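Local structure of shikimate kinase (Bacteroides thetaiotaomicron, 3VAA) at residues A[37-42]-A[53-58]; A[29-34]-A[113-118]. The protein probably transfers phosphate from ATP to the 3-hydroxyl of shikimate, a magnesium-dependent step on the pathway to chorismate. All coordinates share one frame; numbering follows the deposited sequence.

The two contacts lie on the two faces of one parallel five-stranded sheet, their centres about 12 Å apart. Strand 27-31, at the middle of the sheet, carries residues 29-34 of contact 2 and leads through the loop 32-37 into helix 38-49 of contact 1; strand 53-55, an outermost strand, follows. Helix 111-118, the partner in contact 2, comes much later, so both segments of contact 1 fall between those of contact 2 in the sequence. The pair also meet directly: Lys38 reaches Gly32, and Leu30 packs on Gly42. The predicted ATP-binding loop joins the central strand of contact 2 to the helix of contact 1, so the two packings meet at its ends.

Contact 1. Residues A[37-42]-A[53-58]; sequences GKTTLG and FIDLDW
Phe53 leans from strand 53-55 against the first turn of helix 38-49. CB points toward the helix, and chi1 of 168° swings CG anti to the backbone N, carrying the ring on to the helix. Phe53 CD1 reaches Gly42 first, 3.5 Å from Gly42 C; CE1 touches the same residue obliquely, 3.7 Å from Gly42 CA; and CZ, at the far end, comes within 4.0 Å of Thr39 CA. Gly42 has no side chain, and the ring lies against its backbone. The ring also touches Lys43 and Ala46 further along. This is the helix that follows the probable P-loop (Walker A motif); the axes of 38-42 and 53-55 run nearly antiparallel, 171° between their N-to-C directions, and Lys38, Thr39 and Thr40 are predicted to bind ATP. Lys38 NZ is held by the carbonyls of Gly32 and Thr101. Toward the predicted magnesium ligand Thr39, contact passes through solvent: one water lies 2.9 Å from Thr39 OG1 and donates to Asp55 OD2 at 2.7 Å. The other carboxylate oxygen, Asp55 OD1, caps helix 56-64 by accepting from Asp57 N at 3.0 Å, met from above the carboxylate plane. Asp57 is a predicted substrate-binding residue.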
ATOM      1  N   GLY A  37       6.749  -0.486   2.071  1.00 22.58           N
ATOM      2  CA  GLY A  37       7.418   0.502   1.219  1.00 25.10           C
ATOM      3  C   GLY A  37       6.566   1.128   0.133  1.00 23.02           C
ATOM      4  O   GLY A  37       7.098   1.655  -0.837  1.00 23.91           O
ATOM      5  N   LYS A  38       5.237   1.096   0.293  1.00 22.80           N
ATOM      6  CA  LYS A  38       4.336   1.674  -0.708  1.00 23.38           C
ATOM      7  C   LYS A  38       4.617   3.149  -0.982  1.00 25.50           C
ATOM      8  O   LYS A  38       4.624   3.568  -2.132  1.00 27.61           O
ATOM      9  CB  LYS A  38       2.869   1.454  -0.306  1.00 22.21           C
ATOM     10  CG  LYS A  38       2.477  -0.022  -0.243  1.00 22.69           C
ATOM     11  CD  LYS A  38       1.038  -0.228   0.286  1.00 23.77           C
ATOM     12  CE  LYS A  38       0.875   0.176   1.731  1.00 28.57           C
ATOM     13  NZ  LYS A  38      -0.428  -0.234   2.216  1.00 26.78           N
ATOM     14  N   THR A  39       4.893   3.930   0.062  1.00 25.16           N
ATOM     15  CA  THR A  39       5.199   5.346  -0.118  1.00 27.24           C
ATOM     16  C   THR A  39       6.604   5.534  -0.688  1.00 28.01           C
ATOM     17  O   THR A  39       6.813   6.288  -1.658  1.00 29.46           O
ATOM     18  CB  THR A  39       5.029   6.108   1.214  1.00 27.82           C
ATOM     19  OG1 THR A  39       3.657   6.002   1.616  1.00 32.64           O
ATOM     20  CG2 THR A  39       5.409   7.595   1.062  1.00 31.12           C
ATOM     21  N   THR A  40       7.570   4.855  -0.088  1.00 27.83           N
ATOM     22  CA  THR A  40       8.962   4.960  -0.528  1.00 28.39           C
ATOM     23  C   THR A  40       9.136   4.560  -2.003  1.00 28.00           C
ATOM     24  O   THR A  40       9.686   5.309  -2.811  1.00 30.40           O
ATOM     25  CB  THR A  40       9.860   4.093   0.379  1.00 28.44           C
ATOM     26  OG1 THR A  40       9.814   4.624   1.704  1.00 31.84           O
ATOM     27  CG2 THR A  40      11.346   4.077  -0.106  1.00 28.88           C
ATOM     28  N   LEU A  41       8.697   3.360  -2.344  1.00 27.62           N
ATOM     29  CA  LEU A  41       8.834   2.873  -3.706  1.00 27.42           C
ATOM     30  C   LEU A  41       7.906   3.621  -4.647  1.00 26.78           C
ATOM     31  O   LEU A  41       8.297   3.980  -5.753  1.00 29.64           O
ATOM     32  CB  LEU A  41       8.546   1.370  -3.762  1.00 27.44           C
ATOM     33  CG  LEU A  41       8.662   0.771  -5.161  1.00 31.48           C
ATOM     34  CD1 LEU A  41      10.037   1.029  -5.773  1.00 28.51           C
ATOM     35  CD2 LEU A  41       8.398  -0.731  -5.108  1.00 33.00           C
ATOM     36  N   GLY A  42       6.692   3.882  -4.184  1.00 26.29           N
ATOM     37  CA  GLY A  42       5.684   4.577  -4.980  1.00 26.93           C
ATOM     38  C   GLY A  42       6.137   5.932  -5.448  1.00 27.50           C
ATOM     39  O   GLY A  42       6.055   6.230  -6.632  1.00 27.70           O
ATOM     40  N   PHE A  53       2.240  10.969  -7.780  1.00 33.27           N
ATOM     41  CA  PHE A  53       1.987   9.881  -6.833  1.00 30.63           C
ATOM     42  C   PHE A  53       0.832  10.298  -5.941  1.00 30.19           C
ATOM     43  O   PHE A  53       0.811  11.427  -5.430  1.00 30.93           O
ATOM     44  CB  PHE A  53       3.220   9.631  -5.966  1.00 31.52           C
ATOM     45  CG  PHE A  53       2.967   8.736  -4.795  1.00 28.38           C
ATOM     46  CD1 PHE A  53       2.944   7.360  -4.954  1.00 31.53           C
ATOM     47  CD2 PHE A  53       2.785   9.264  -3.523  1.00 29.90           C
ATOM     48  CE1 PHE A  53       2.718   6.536  -3.880  1.00 30.17           C
ATOM     49  CE2 PHE A  53       2.544   8.431  -2.434  1.00 29.28           C
ATOM     50  CZ  PHE A  53       2.531   7.075  -2.610  1.00 28.79           C
ATOM     51  N   ILE A  54      -0.140   9.406  -5.792  1.00 28.62           N
ATOM     52  CA  ILE A  54      -1.305   9.643  -4.945  1.00 28.52           C
ATOM     53  C   ILE A  54      -1.429   8.542  -3.876  1.00 27.15           C
ATOM     54  O   ILE A  54      -1.500   7.363  -4.206  1.00 27.17           O
ATOM     55  CB  ILE A  54      -2.609   9.670  -5.788  1.00 29.02           C
ATOM     56  CG1 ILE A  54      -2.544  10.797  -6.824  1.00 35.04           C
ATOM     57  CG2 ILE A  54      -3.854   9.848  -4.878  1.00 32.28           C
ATOM     58  CD1 ILE A  54      -3.775  10.891  -7.687  1.00 39.59           C
ATOM     59  N   ASP A  55      -1.452   8.936  -2.608  1.00 24.35           N
ATOM     60  CA  ASP A  55      -1.688   8.015  -1.486  1.00 24.11           C
ATOM     61  C   ASP A  55      -3.203   8.087  -1.225  1.00 22.79           C
ATOM     62  O   ASP A  55      -3.741   9.150  -0.950  1.00 23.60           O
ATOM     63  CB  ASP A  55      -0.897   8.478  -0.269  1.00 23.35           C
ATOM     64  CG  ASP A  55      -1.154   7.659   0.985  1.00 28.19           C
ATOM     65  OD1 ASP A  55      -2.114   6.885   1.052  1.00 36.28           O
ATOM     66  OD2 ASP A  55      -0.367   7.810   1.936  1.00 35.76           O
ATOM     67  N   LEU A  56      -3.897   6.970  -1.354  1.00 20.70           N
ATOM     68  CA  LEU A  56      -5.354   6.974  -1.169  1.00 20.48           C
ATOM     69  C   LEU A  56      -5.802   7.539   0.175  1.00 21.82           C
ATOM     70  O   LEU A  56      -6.799   8.252   0.238  1.00 21.85           O
ATOM     71  CB  LEU A  56      -5.931   5.573  -1.377  1.00 20.57           C
ATOM     72  CG  LEU A  56      -7.466   5.434  -1.363  1.00 18.57           C
ATOM     73  CD1 LEU A  56      -8.113   6.408  -2.312  1.00 20.55           C
ATOM     74  CD2 LEU A  56      -7.850   3.974  -1.702  1.00 23.33           C
ATOM     75  N   ASP A  57      -5.081   7.229   1.248  1.00 22.39           N
ATOM     76  CA  ASP A  57      -5.432   7.792   2.559  1.00 25.19           C
ATOM     77  C   ASP A  57      -5.372   9.307   2.554  1.00 26.32           C
ATOM     78  O   ASP A  57      -6.226   9.973   3.176  1.00 26.55           O
ATOM     79  CB  ASP A  57      -4.544   7.241   3.655  1.00 27.20           C
ATOM     80  CG  ASP A  57      -4.881   5.813   4.031  1.00 32.76           C
ATOM     81  OD1 ASP A  57      -5.908   5.269   3.565  1.00 29.73           O
ATOM     82  OD2 ASP A  57      -4.116   5.242   4.842  1.00 35.02           O
ATOM     83  N   TRP A  58      -4.365   9.862   1.878  1.00 26.08           N
ATOM     84  CA  TRP A  58      -4.258  11.325   1.761  1.00 28.42           C
ATOM     85  C   TRP A  58      -5.452  11.853   0.976  1.00 26.67           C
ATOM     86  O   TRP A  58      -6.061  12.868   1.347  1.00 26.93           O
ATOM     87  CB  TRP A  58      -2.936  11.730   1.082  1.00 29.49           C
ATOM     88  CG  TRP A  58      -2.843  13.183   0.689  1.00 36.21           C
ATOM     89  CD1 TRP A  58      -2.414  14.214   1.466  1.00 44.08           C
ATOM     90  CD2 TRP A  58      -3.188  13.756  -0.586  1.00 40.68           C
ATOM     91  NE1 TRP A  58      -2.478  15.400   0.762  1.00 44.98           N
ATOM     92  CE2 TRP A  58      -2.946  15.145  -0.499  1.00 44.44           C
ATOM     93  CE3 TRP A  58      -3.682  13.227  -1.790  1.00 41.44           C
ATOM     94  CZ2 TRP A  58      -3.174  16.017  -1.573  1.00 47.40           C
ATOM     95  CZ3 TRP A  58      -3.918  14.094  -2.855  1.00 45.85           C
ATOM     96  CH2 TRP A  58      -3.659  15.479  -2.736  1.00 47.65           C
TER
HETATM   97  O   HOH W   1       2.253   8.483   1.581  1.00 42.47           O

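Contact 2. Residues A[29-34]-A[113-118]; sequences FLTGYM and EFMNRT
Met115 lies across one face of the Phe29 ring. Over its middle, Met115 CG sits 3.7 Å from the centroid of the Phe29 ring and only 10° off the normal, a CH-pi contact, while CB covers the CD2 side of the same face. The sulfur follows obliquely as a Met-aromatic contact, with Met115 SD 3.7 Å from Phe29 CD1. The chain then bends at chi3 (-79°), which carries CE onward to meet the methyl of Thr31 tip to tip, Met115 CE to Thr31 CG2 3.9 Å. Thr118 OG1 approaches the far end of the ring obliquely, 3.3 Å from Phe29 CE2. That hydroxyl is directed by the helix itself: with OG1 set between the backbone N and the carbonyl carbon, it donates to Phe114 O at 3.0 Å, and the same carbonyl also accepts from Thr118 N. Thr31 has its own hydroxyl turned to the neighbouring strand, bonded to Val122 O, which presents the methyl to Met115.

In the next shell, Phe29 also rests on Ile99 and Thr121 from the strands flanking its own. Thr118 O receives Arg27 NH1, and the side-chain amide of Asn116 bonds to the backbone of Gln170 and Gln172, tying the end of helix 111-118 to the surrounding chain. The axes of residues 113-118 and strand 29-31 run roughly antiparallel, 146° between their N-to-C directions, and the helix feeds toward strand 120-125. This is the packing of a layered alpha/beta fold, in which a helix covers the central parallel strand just before the P-loop of a nucleotide-binding kinase.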
ATOM      1  N   PHE A  29      -1.383   0.593  -9.300  1.00 23.04           N
ATOM      2  CA  PHE A  29      -1.886   0.514  -7.920  1.00 20.97           C
ATOM      3  C   PHE A  29      -0.859  -0.281  -7.106  1.00 21.52           C
ATOM      4  O   PHE A  29      -0.466  -1.356  -7.511  1.00 22.71           O
ATOM      5  CB  PHE A  29      -3.209  -0.228  -7.825  1.00 20.23           C
ATOM      6  CG  PHE A  29      -4.352   0.454  -8.487  1.00 20.13           C
ATOM      7  CD1 PHE A  29      -5.016   1.475  -7.853  1.00 19.93           C
ATOM      8  CD2 PHE A  29      -4.805   0.027  -9.740  1.00 22.41           C
ATOM      9  CE1 PHE A  29      -6.086   2.085  -8.448  1.00 22.90           C
ATOM     10  CE2 PHE A  29      -5.882   0.638 -10.350  1.00 20.13           C
ATOM     11  CZ  PHE A  29      -6.510   1.673  -9.720  1.00 21.69           C
ATOM     12  N   LEU A  30      -0.451   0.254  -5.958  1.00 21.54           N
ATOM     13  CA  LEU A  30       0.466  -0.454  -5.073  1.00 21.79           C
ATOM     14  C   LEU A  30      -0.317  -0.903  -3.850  1.00 20.50           C
ATOM     15  O   LEU A  30      -1.093  -0.128  -3.252  1.00 21.97           O
ATOM     16  CB  LEU A  30       1.654   0.426  -4.666  1.00 23.39           C
ATOM     17  CG  LEU A  30       2.447   1.043  -5.823  1.00 25.50           C
ATOM     18  CD1 LEU A  30       3.547   1.980  -5.300  1.00 28.82           C
ATOM     19  CD2 LEU A  30       3.035   0.002  -6.756  1.00 25.18           C
ATOM     20  N   THR A  31      -0.113  -2.167  -3.489  1.00 19.81           N
ATOM     21  CA  THR A  31      -0.787  -2.789  -2.381  1.00 20.26           C
ATOM     22  C   THR A  31       0.236  -3.496  -1.490  1.00 20.38           C
ATOM     23  O   THR A  31       1.344  -3.843  -1.933  1.00 21.06           O
ATOM     24  CB  THR A  31      -1.831  -3.827  -2.854  1.00 22.00           C
ATOM     25  OG1 THR A  31      -1.172  -4.924  -3.489  1.00 24.32           O
ATOM     26  CG2 THR A  31      -2.874  -3.192  -3.839  1.00 24.31           C
ATOM     27  N   GLY A  32      -0.145  -3.739  -0.249  1.00 20.72           N
ATOM     28  CA  GLY A  32       0.737  -4.422   0.685  1.00 21.88           C
ATOM     29  C   GLY A  32       0.542  -3.903   2.090  1.00 21.32           C
ATOM     30  O   GLY A  32      -0.229  -2.976   2.322  1.00 20.28           O
ATOM     31  N   TYR A  33       1.263  -4.502   3.036  1.00 19.80           N
ATOM     32  CA  TYR A  33       1.090  -4.171   4.438  1.00 21.29           C
ATOM     33  C   TYR A  33       1.835  -2.914   4.825  1.00 22.45           C
ATOM     34  O   TYR A  33       2.702  -2.453   4.080  1.00 22.93           O
ATOM     35  CB  TYR A  33       1.603  -5.362   5.274  1.00 22.24           C
ATOM     36  CG  TYR A  33       1.174  -5.395   6.720  1.00 23.32           C
ATOM     37  CD1 TYR A  33      -0.176  -5.422   7.077  1.00 25.67           C
ATOM     38  CD2 TYR A  33       2.121  -5.440   7.744  1.00 25.47           C
ATOM     39  CE1 TYR A  33      -0.563  -5.461   8.404  1.00 26.52           C
ATOM     40  CE2 TYR A  33       1.738  -5.501   9.074  1.00 23.73           C
ATOM     41  CZ  TYR A  33       0.398  -5.504   9.400  1.00 24.73           C
ATOM     42  OH  TYR A  33       0.050  -5.559  10.727  1.00 26.93           O
ATOM     43  N   MET A  34       1.482  -2.344   5.972  1.00 22.92           N
ATOM     44  CA  MET A  34       2.254  -1.228   6.512  1.00 24.64           C
ATOM     45  C   MET A  34       3.709  -1.675   6.647  1.00 25.58           C
ATOM     46  O   MET A  34       4.000  -2.812   7.076  1.00 23.25           O
ATOM     47  CB  MET A  34       1.735  -0.775   7.886  1.00 26.21           C
ATOM     48  CG  MET A  34       1.707  -1.840   8.950  1.00 29.44           C
ATOM     49  SD  MET A  34       1.276  -1.151  10.558  1.00 36.74           S
ATOM     50  CE  MET A  34       1.151  -2.607  11.568  1.00 33.27           C
ATOM     51  N   GLU A 113     -10.128  -6.936  -7.329  1.00 25.53           N
ATOM     52  CA  GLU A 113     -10.558  -7.282  -8.671  1.00 27.50           C
ATOM     53  C   GLU A 113     -10.704  -5.996  -9.498  1.00 25.83           C
ATOM     54  O   GLU A 113     -10.335  -5.950 -10.680  1.00 25.67           O
ATOM     55  CB  GLU A 113     -11.860  -8.070  -8.583  1.00 28.91           C
ATOM     56  CG  GLU A 113     -12.520  -8.426  -9.880  1.00 37.70           C
ATOM     57  CD  GLU A 113     -13.893  -9.047  -9.645  1.00 44.86           C
ATOM     58  OE1 GLU A 113     -13.962 -10.266  -9.384  1.00 52.98           O
ATOM     59  OE2 GLU A 113     -14.901  -8.311  -9.720  1.00 45.94           O
ATOM     60  N   PHE A 114     -11.213  -4.943  -8.859  1.00 23.71           N
ATOM     61  CA  PHE A 114     -11.405  -3.659  -9.516  1.00 21.74           C
ATOM     62  C   PHE A 114     -10.086  -3.010  -9.906  1.00 21.46           C
ATOM     63  O   PHE A 114      -9.906  -2.557 -11.051  1.00 23.29           O
ATOM     64  CB  PHE A 114     -12.274  -2.757  -8.646  1.00 21.94           C
ATOM     65  CG  PHE A 114     -12.421  -1.367  -9.180  1.00 21.80           C
ATOM     66  CD1 PHE A 114     -13.283  -1.106 -10.234  1.00 24.66           C
ATOM     67  CD2 PHE A 114     -11.722  -0.326  -8.612  1.00 24.27           C
ATOM     68  CE1 PHE A 114     -13.413   0.192 -10.736  1.00 24.19           C
ATOM     69  CE2 PHE A 114     -11.841   0.974  -9.086  1.00 24.22           C
ATOM     70  CZ  PHE A 114     -12.703   1.233 -10.149  1.00 24.78           C
ATOM     71  N   MET A 115      -9.134  -3.011  -8.986  1.00 20.74           N
ATOM     72  CA  MET A 115      -7.812  -2.500  -9.280  1.00 21.38           C
ATOM     73  C   MET A 115      -7.178  -3.323 -10.425  1.00 22.72           C
ATOM     74  O   MET A 115      -6.603  -2.750 -11.350  1.00 22.20           O
ATOM     75  CB  MET A 115      -6.933  -2.533  -8.030  1.00 21.07           C
ATOM     76  CG  MET A 115      -7.263  -1.424  -7.060  1.00 21.17           C
ATOM     77  SD  MET A 115      -6.132  -1.302  -5.669  1.00 23.16           S
ATOM     78  CE  MET A 115      -6.698  -2.598  -4.595  1.00 23.51           C
ATOM     79  N   ASN A 116      -7.306  -4.651 -10.375  1.00 22.79           N
ATOM     80  CA  ASN A 116      -6.754  -5.482 -11.445  1.00 25.65           C
ATOM     81  C   ASN A 116      -7.307  -5.100 -12.832  1.00 28.60           C
ATOM     82  O   ASN A 116      -6.559  -5.056 -13.805  1.00 29.70           O
ATOM     83  CB  ASN A 116      -6.965  -6.986 -11.161  1.00 26.73           C
ATOM     84  CG  ASN A 116      -5.889  -7.579 -10.244  1.00 28.13           C
ATOM     85  OD1 ASN A 116      -4.736  -7.155 -10.271  1.00 31.84           O
ATOM     86  ND2 ASN A 116      -6.250  -8.619  -9.503  1.00 29.55           N
ATOM     87  N   ARG A 117      -8.604  -4.817 -12.910  1.00 28.46           N
ATOM     88  CA  ARG A 117      -9.254  -4.449 -14.178  1.00 31.05           C
ATOM     89  C   ARG A 117      -8.922  -3.052 -14.674  1.00 31.25           C
ATOM     90  O   ARG A 117      -8.939  -2.811 -15.882  1.00 33.20           O
ATOM     91  CB  ARG A 117     -10.779  -4.502 -14.063  1.00 32.16           C
ATOM     92  CG  ARG A 117     -11.379  -5.854 -13.778  1.00 40.52           C
ATOM     93  CD  ARG A 117     -12.889  -5.857 -14.104  1.00 47.74           C
ATOM     94  NE  ARG A 117     -13.637  -4.797 -13.426  1.00 52.59           N
ATOM     95  CZ  ARG A 117     -14.225  -4.918 -12.236  1.00 57.12           C
ATOM     96  NH1 ARG A 117     -14.152  -6.055 -11.551  1.00 59.92           N
ATOM     97  NH2 ARG A 117     -14.882  -3.887 -11.720  1.00 58.75           N
ATOM     98  N   THR A 118      -8.628  -2.130 -13.766  1.00 28.33           N
ATOM     99  CA  THR A 118      -8.421  -0.726 -14.147  1.00 28.41           C
ATOM    100  C   THR A 118      -6.973  -0.237 -14.241  1.00 28.97           C
ATOM    101  O   THR A 118      -6.729   0.807 -14.835  1.00 31.15           O
ATOM    102  CB  THR A 118      -9.198   0.233 -13.238  1.00 27.33           C
ATOM    103  OG1 THR A 118      -8.771   0.079 -11.876  1.00 27.76           O
ATOM    104  CG2 THR A 118     -10.704  -0.049 -13.334  1.00 27.12           C
TER